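Local coordinates for oxidoreductase protein (Agrobacterium radiobacter, PDB 5UI9) that binds NAD+ in a Rossmann-fold domain and is probably an NAD-dependent oxidoreductase of the GFO/IDH/MocA family, here holding a dihydroxy-methylpropanoic acid, at residues A34-D39 with G57-L62. Sequence-based numbering, arbitrary orientation.
Sequences AICDRD and GDAAAL. With NAD (nicotinamide-adenine-dinucleotide), chain C.
The side chain of Leu62 lies over the end of strand 30-36, its two methyls divided between alternate residues that face the helix: CD1 meets Ala34 CB at 3.8 Å, while CD2 reaches Cys36 CB. This is the Rossmann fold at the second strand of its parallel sheet, where helix 59-65 packs on one face and helix 40-50 receives Ile35 on the other. Cys36 carries the join further along the strand. With Cys36 SG anti to the backbone N (chi1 176°), the sulfur is directed at the first turn of the helix and sits against main-chain atoms, 3.4 Å from Ala59 N and 3.5 Å from Asp58 C. Ile11 of the neighbouring strand 6-11 adds to this apolar layer, touching Cys36, Ala59 and Leu62. Asp58 caps the helix through OD2, which accepts from Ala61 N from above the carboxylate plane.

Beyond Cys36 the chain serves the cofactor, an arrangement classic for NAD-binding Rossmann domains: an acidic residue just past the end of the second strand takes both adenosine ribose hydroxyls. Asp37 OD1 accepts from NAD O2B at 2.6 Å and OD2 from NAD O3B at 2.8 Å. Each oxygen has a second donor, OD2 the backbone N of Cys13 and OD1 that of Asp39; the bond from Asp39 N closes an Asx turn and helps fix the carboxylate's rotation. Arg38, extended from CG to NE, runs across one face of the adenine, and NAD N6A lies 3.2 Å above one face of its guanidinium, off-centre, near the edge of the group.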
ATOM      1  N   ALA A  34     -33.162 -29.597   6.466  1.00 40.54           N
ATOM      2  CA  ALA A  34     -34.219 -28.763   5.889  1.00 39.50           C
ATOM      3  C   ALA A  34     -33.626 -27.560   5.159  1.00 38.33           C
ATOM      4  O   ALA A  34     -32.566 -27.063   5.536  1.00 36.06           O
ATOM      5  CB  ALA A  34     -35.169 -28.303   6.976  1.00 39.07           C
ATOM      6  N   ILE A  35     -34.303 -27.122   4.102  1.00 38.13           N
ATOM      7  CA  ILE A  35     -33.912 -25.923   3.369  1.00 38.40           C
ATOM      8  C   ILE A  35     -35.112 -25.005   3.141  1.00 39.62           C
ATOM      9  O   ILE A  35     -36.273 -25.442   3.182  1.00 39.74           O
ATOM     10  CB  ILE A  35     -33.192 -26.237   2.031  1.00 39.07           C
ATOM     11  CG1 ILE A  35     -34.022 -27.162   1.132  1.00 41.00           C
ATOM     12  CG2 ILE A  35     -31.825 -26.860   2.294  1.00 38.56           C
ATOM     13  CD1 ILE A  35     -33.543 -27.193  -0.306  1.00 41.18           C
ATOM     14  N   CYS A  36     -34.809 -23.731   2.909  1.00 38.41           N
ATOM     15  CA  CYS A  36     -35.817 -22.692   2.756  1.00 38.13           C
ATOM     16  C   CYS A  36     -35.377 -21.673   1.708  1.00 37.46           C
ATOM     17  O   CYS A  36     -34.222 -21.247   1.703  1.00 37.85           O
ATOM     18  CB  CYS A  36     -36.052 -21.995   4.096  1.00 37.83           C
ATOM     19  SG  CYS A  36     -37.192 -20.590   4.034  1.00 38.47           S
ATOM     20  N   ASP A  37     -36.298 -21.312   0.819  1.00 38.10           N
ATOM     21  CA  ASP A  37     -36.096 -20.223  -0.138  1.00 39.02           C
ATOM     22  C   ASP A  37     -37.446 -19.702  -0.637  1.00 40.17           C
ATOM     23  O   ASP A  37     -38.373 -20.486  -0.864  1.00 41.68           O
ATOM     24  CB  ASP A  37     -35.240 -20.692  -1.318  1.00 38.51           C
ATOM     25  CG  ASP A  37     -34.551 -19.544  -2.035  1.00 37.74           C
ATOM     26  OD1 ASP A  37     -35.247 -18.666  -2.598  1.00 37.26           O
ATOM     27  OD2 ASP A  37     -33.306 -19.512  -2.028  1.00 35.88           O
ATOM     28  N   ARG A  38     -37.552 -18.384  -0.798  1.00 41.43           N
ATOM     29  CA  ARG A  38     -38.751 -17.753  -1.367  1.00 44.59           C
ATOM     30  C   ARG A  38     -38.962 -18.107  -2.842  1.00 44.05           C
ATOM     31  O   ARG A  38     -40.087 -18.083  -3.321  1.00 43.00           O
ATOM     32  CB  ARG A  38     -38.685 -16.229  -1.234  1.00 47.14           C
ATOM     33  CG  ARG A  38     -38.779 -15.736   0.193  1.00 49.79           C
ATOM     34  CD  ARG A  38     -38.824 -14.217   0.260  1.00 51.36           C
ATOM     35  NE  ARG A  38     -39.086 -13.753   1.624  1.00 54.12           N
ATOM     36  CZ  ARG A  38     -38.996 -12.489   2.040  1.00 56.13           C
ATOM     37  NH1 ARG A  38     -38.652 -11.511   1.209  1.00 57.61           N
ATOM     38  NH2 ARG A  38     -39.252 -12.199   3.313  1.00 59.64           N
ATOM     39  N   ASP A  39     -37.873 -18.412  -3.544  1.00 43.43           N
ATOM     40  CA  ASP A  39     -37.897 -18.767  -4.962  1.00 45.02           C
ATOM     41  C   ASP A  39     -38.001 -20.295  -5.082  1.00 45.47           C
ATOM     42  O   ASP A  39     -37.028 -20.993  -4.788  1.00 44.16           O
ATOM     43  CB  ASP A  39     -36.613 -18.228  -5.612  1.00 44.15           C
ATOM     44  CG  ASP A  39     -36.539 -18.466  -7.104  1.00 45.56           C
ATOM     45  OD1 ASP A  39     -37.418 -19.140  -7.678  1.00 48.42           O
ATOM     46  OD2 ASP A  39     -35.557 -17.973  -7.706  1.00 45.93           O
ATOM     47  N   GLY A  57     -41.117 -22.688   1.765  1.00 40.71           N
ATOM     48  CA  GLY A  57     -41.246 -21.441   1.028  1.00 41.06           C
ATOM     49  C   GLY A  57     -41.027 -20.187   1.865  1.00 40.36           C
ATOM     50  O   GLY A  57     -40.878 -19.098   1.309  1.00 39.41           O
ATOM     51  N   ASP A  58     -41.038 -20.326   3.191  1.00 40.66           N
ATOM     52  CA  ASP A  58     -40.776 -19.202   4.096  1.00 41.63           C
ATOM     53  C   ASP A  58     -40.219 -19.663   5.442  1.00 40.40           C
ATOM     54  O   ASP A  58     -40.591 -20.718   5.953  1.00 40.93           O
ATOM     55  CB  ASP A  58     -42.036 -18.362   4.317  1.00 44.19           C
ATOM     56  CG  ASP A  58     -43.147 -19.136   5.007  1.00 45.41           C
ATOM     57  OD1 ASP A  58     -43.839 -19.910   4.317  1.00 48.71           O
ATOM     58  OD2 ASP A  58     -43.319 -18.973   6.235  1.00 45.64           O
ATOM     59  N   ALA A  59     -39.327 -18.846   6.001  1.00 39.86           N
ATOM     60  CA  ALA A  59     -38.614 -19.169   7.231  1.00 38.97           C
ATOM     61  C   ALA A  59     -39.530 -19.286   8.454  1.00 38.95           C
ATOM     62  O   ALA A  59     -39.259 -20.092   9.342  1.00 39.20           O
ATOM     63  CB  ALA A  59     -37.518 -18.139   7.487  1.00 38.28           C
ATOM     64  N   ALA A  60     -40.604 -18.499   8.501  1.00 38.67           N
ATOM     65  CA  ALA A  60     -41.548 -18.550   9.629  1.00 39.66           C
ATOM     66  C   ALA A  60     -42.121 -19.949   9.835  1.00 39.71           C
ATOM     67  O   ALA A  60     -42.168 -20.442  10.961  1.00 41.53           O
ATOM     68  CB  ALA A  60     -42.672 -17.541   9.435  1.00 40.45           C
ATOM     69  N   ALA A  61     -42.535 -20.583   8.741  1.00 40.15           N
ATOM     70  CA  ALA A  61     -43.062 -21.949   8.770  1.00 40.38           C
ATOM     71  C   ALA A  61     -41.978 -22.959   9.169  1.00 40.85           C
ATOM     72  O   ALA A  61     -42.228 -23.846   9.985  1.00 41.40           O
ATOM     73  CB  ALA A  61     -43.656 -22.320   7.418  1.00 40.08           C
ATOM     74  N   LEU A  62     -40.789 -22.813   8.584  1.00 39.91           N
ATOM     75  CA  LEU A  62     -39.625 -23.627   8.941  1.00 40.59           C
ATOM     76  C   LEU A  62     -39.403 -23.634  10.452  1.00 40.09           C
ATOM     77  O   LEU A  62     -39.347 -24.698  11.062  1.00 40.11           O
ATOM     78  CB  LEU A  62     -38.370 -23.120   8.212  1.00 39.89           C
ATOM     79  CG  LEU A  62     -36.996 -23.680   8.600  1.00 39.59           C
ATOM     80  CD1 LEU A  62     -36.852 -25.125   8.154  1.00 40.28           C
ATOM     81  CD2 LEU A  62     -35.896 -22.815   8.002  1.00 39.23           C
TER
HETATM   82  PA  NAD C 401     -28.289 -15.015  -4.152  1.00 34.28           P
HETATM   83  O1A NAD C 401     -29.234 -13.881  -4.488  1.00 33.91           O
HETATM   84  O2A NAD C 401     -27.716 -15.870  -5.249  1.00 29.96           O
HETATM   85  O5B NAD C 401     -29.014 -15.979  -3.102  1.00 34.76           O
HETATM   86  C5B NAD C 401     -29.891 -15.502  -2.089  1.00 36.37           C
HETATM   87  C4B NAD C 401     -31.052 -16.480  -2.005  1.00 35.62           C
HETATM   88  O4B NAD C 401     -31.791 -16.215  -0.818  1.00 36.73           O
HETATM   89  C3B NAD C 401     -32.020 -16.343  -3.171  1.00 36.61           C
HETATM   90  O3B NAD C 401     -32.257 -17.636  -3.746  1.00 37.01           O
HETATM   91  C2B NAD C 401     -33.282 -15.739  -2.574  1.00 37.14           C
HETATM   92  O2B NAD C 401     -34.461 -16.249  -3.197  1.00 36.63           O
HETATM   93  C1B NAD C 401     -33.185 -16.160  -1.117  1.00 38.09           C
HETATM   94  N9A NAD C 401     -33.811 -15.281  -0.103  1.00 39.45           N
HETATM   95  C8A NAD C 401     -33.656 -13.951   0.051  1.00 38.97           C
HETATM   96  N7A NAD C 401     -34.366 -13.518   1.126  1.00 38.49           N
HETATM   97  C5A NAD C 401     -34.973 -14.583   1.682  1.00 39.04           C
HETATM   98  C6A NAD C 401     -35.872 -14.848   2.837  1.00 38.04           C
HETATM   99  N6A NAD C 401     -36.286 -13.851   3.650  1.00 38.01           N
HETATM  100  N1A NAD C 401     -36.264 -16.125   3.056  1.00 37.78           N
HETATM  101  C2A NAD C 401     -35.876 -17.148   2.266  1.00 36.38           C
HETATM  102  N3A NAD C 401     -35.064 -16.976   1.205  1.00 36.24           N
HETATM  103  C4A NAD C 401     -34.590 -15.746   0.871  1.00 38.31           C
HETATM  104  O3  NAD C 401     -27.092 -14.416  -3.262  1.00 33.01           O
HETATM  105  PN  NAD C 401     -25.630 -15.093  -3.149  1.00 31.79           P
HETATM  106  O1N NAD C 401     -24.762 -14.639  -4.296  1.00 33.07           O
HETATM  107  O2N NAD C 401     -25.781 -16.569  -2.883  1.00 37.16           O
HETATM  108  O5D NAD C 401     -25.113 -14.336  -1.841  1.00 29.76           O
HETATM  109  C5D NAD C 401     -25.788 -14.517  -0.603  1.00 29.79           C
HETATM  110  C4D NAD C 401     -24.902 -13.976   0.503  1.00 29.73           C
HETATM  111  O4D NAD C 401     -23.673 -14.709   0.500  1.00 32.39           O
HETATM  112  C3D NAD C 401     -24.564 -12.506   0.301  1.00 30.53           C
HETATM  113  O3D NAD C 401     -24.767 -11.787   1.522  1.00 29.42           O
HETATM  114  C2D NAD C 401     -23.103 -12.502  -0.117  1.00 31.52           C
HETATM  115  O2D NAD C 401     -22.380 -11.376   0.382  1.00 30.72           O
HETATM  116  C1D NAD C 401     -22.574 -13.800   0.491  1.00 31.73           C
HETATM  117  N1N NAD C 401     -21.413 -14.402  -0.191  1.00 31.52           N
HETATM  118  C2N NAD C 401     -20.402 -14.821   0.590  1.00 29.68           C
HETATM  119  C3N NAD C 401     -19.258 -15.407   0.070  1.00 31.66           C
HETATM  120  C7N NAD C 401     -18.177 -15.842   1.020  1.00 34.18           C
HETATM  121  O7N NAD C 401     -18.494 -16.270   2.128  1.00 33.59           O
HETATM  122  N7N NAD C 401     -16.894 -15.765   0.659  1.00 31.85           N
HETATM  123  C4N NAD C 401     -19.163 -15.563  -1.314  1.00 32.63           C
HETATM  124  C5N NAD C 401     -20.219 -15.132  -2.120  1.00 32.74           C
HETATM  125  C6N NAD C 401     -21.347 -14.557  -1.533  1.00 30.17           C